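Hypothetical protein (Neisseria meningitidis Z2491, PDB 2F46) is of unknown function but is probably a phosphatase of the nonclassical, eukaryotic-like kind. Local coordinates at residues Arg50-Arg53 / Ser57-Asp60. Sequence-based numbering, arbitrary orientation.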
loop_
_atom_site.group_PDB
_atom_site.type_symbol
_atom_site.label_atom_id
_atom_site.label_comp_id
_atom_site.label_asym_id
_atom_site.label_seq_id
_atom_site.Cartn_x
_atom_site.Cartn_y
_atom_site.Cartn_z
ATOM N N ARG A 50 1.975 -7.852 0.590
ATOM C CA ARG A 50 3.167 -8.679 0.733
ATOM C C ARG A 50 2.761 -10.115 0.978
ATOM O O ARG A 50 2.039 -10.378 1.937
ATOM C CB ARG A 50 4.036 -8.204 1.918
ATOM C CG ARG A 50 5.419 -8.769 1.879
ATOM C CD ARG A 50 6.229 -8.264 3.039
ATOM N NE ARG A 50 7.589 -8.659 2.838
ATOM C CZ ARG A 50 8.577 -8.433 3.682
ATOM N NH1 ARG A 50 8.364 -7.840 4.842
ATOM N NH2 ARG A 50 9.793 -8.815 3.346
ATOM N N PRO A 51 3.256 -11.052 0.152
ATOM C CA PRO A 51 3.096 -12.465 0.548
ATOM C C PRO A 51 3.733 -12.728 1.913
ATOM O O PRO A 51 4.762 -12.167 2.231
ATOM C CB PRO A 51 3.864 -13.216 -0.545
ATOM C CG PRO A 51 3.955 -12.237 -1.704
ATOM C CD PRO A 51 4.081 -10.902 -1.057
ATOM N N ASP A 52 3.137 -13.636 2.688
ATOM C CA ASP A 52 3.758 -14.075 3.935
ATOM C C ASP A 52 5.054 -14.825 3.590
ATOM O O ASP A 52 5.141 -15.430 2.509
ATOM C CB ASP A 52 2.838 -15.015 4.719
ATOM C CG ASP A 52 1.635 -14.329 5.367
ATOM O OD1 ASP A 52 1.678 -13.105 5.611
ATOM O OD2 ASP A 52 0.638 -15.050 5.647
ATOM N N ARG A 53 6.009 -14.763 4.516
ATOM C CA ARG A 53 7.240 -15.591 4.518
ATOM C C ARG A 53 8.231 -15.163 3.456
ATOM O O ARG A 53 9.051 -15.968 3.000
ATOM C CB ARG A 53 6.908 -17.085 4.409
ATOM C CG ARG A 53 5.870 -17.555 5.388
ATOM C CD ARG A 53 6.329 -17.330 6.806
ATOM N NE ARG A 53 5.236 -17.653 7.715
ATOM C CZ ARG A 53 4.957 -18.877 8.177
ATOM N NH1 ARG A 53 5.717 -19.926 7.859
ATOM N NH2 ARG A 53 3.890 -19.045 8.958
ATOM N N SER A 57 11.941 -13.042 9.751
ATOM C CA SER A 57 11.472 -12.143 10.806
ATOM C C SER A 57 10.098 -11.557 10.542
ATOM O O SER A 57 9.526 -10.871 11.392
ATOM C CB SER A 57 12.432 -10.965 10.932
ATOM O OG SER A 57 12.395 -10.136 9.758
ATOM N N GLN A 58 9.601 -11.755 9.325
ATOM C CA GLN A 58 8.405 -11.057 8.868
ATOM C C GLN A 58 7.150 -11.557 9.546
ATOM O O GLN A 58 6.766 -12.719 9.364
ATOM C CB GLN A 58 8.258 -11.247 7.346
ATOM C CG GLN A 58 6.994 -10.648 6.725
ATOM C CD GLN A 58 6.763 -11.169 5.357
ATOM O OE1 GLN A 58 7.686 -11.689 4.725
ATOM N NE2 GLN A 58 5.550 -11.036 4.862
ATOM N N PRO A 59 6.422 -10.648 10.239
ATOM C CA PRO A 59 5.163 -11.098 10.789
ATOM C C PRO A 59 4.168 -11.498 9.693
ATOM O O PRO A 59 4.113 -10.812 8.680
ATOM C CB PRO A 59 4.637 -9.855 11.535
ATOM C CG PRO A 59 5.739 -8.914 11.609
ATOM C CD PRO A 59 6.672 -9.223 10.511
ATOM N N ASP A 60 3.420 -12.578 9.896
ATOM C CA ASP A 60 2.372 -13.012 8.976
ATOM C C ASP A 60 1.223 -12.013 9.055
ATOM O O ASP A 60 1.007 -11.388 10.109
ATOM C CB ASP A 60 1.806 -14.381 9.315
ATOM C CG ASP A 60 2.716 -15.527 8.899
ATOM O OD1 ASP A 60 3.743 -15.321 8.211
ATOM O OD2 ASP A 60 2.343 -16.663 9.244
HETATM O O HOH W 1 2.595 -10.672 4.851
HETATM O O HOH W 2 1.291 -17.845 6.660
HETATM O O HOH W 3 5.479 -13.689 7.096
#
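Q58 reaches across to R50 and P51, a worked example of how one amide can hold a loop in shape. Its side chain runs out fully extended, CG opposite the backbone N (chi1 176°), which carries the amide flat over the R50 guanidinium. The planes are 6° apart. Q58 OE1 sits 3.5 Å from R50 CZ, and the two side chains run in opposite directions. Q58 NE2 donates an almost straight bond to P51 O (3.0 Å), while Q58 OE1 accepts from E55 N; R50 itself is salt-bridged to E54 and E55. A water accepts from R53 N and donates to Q58 O and D60 OD1. Past P59, which packs on I64 and W67, D60 meets R53 side-on: R53 NE to D60 OD1 at 2.8 Å and R53 NH2 to D60 OD2 at 2.9 Å, both through syn lone pairs, the groups nearly coplanar. The D52 carboxylate stacks on that of D60, their OD1 atoms 4.0 Å apart; R53 probably offsets the repulsion, and D52 OD1 also accepts from F61 N. Together these contacts close the beta-alpha connection between strand 45-48 and helix 61-68, and R50 touches R110 and R114 beyond strand 105-108, where phosphatases of this kind commonly bind phosphate.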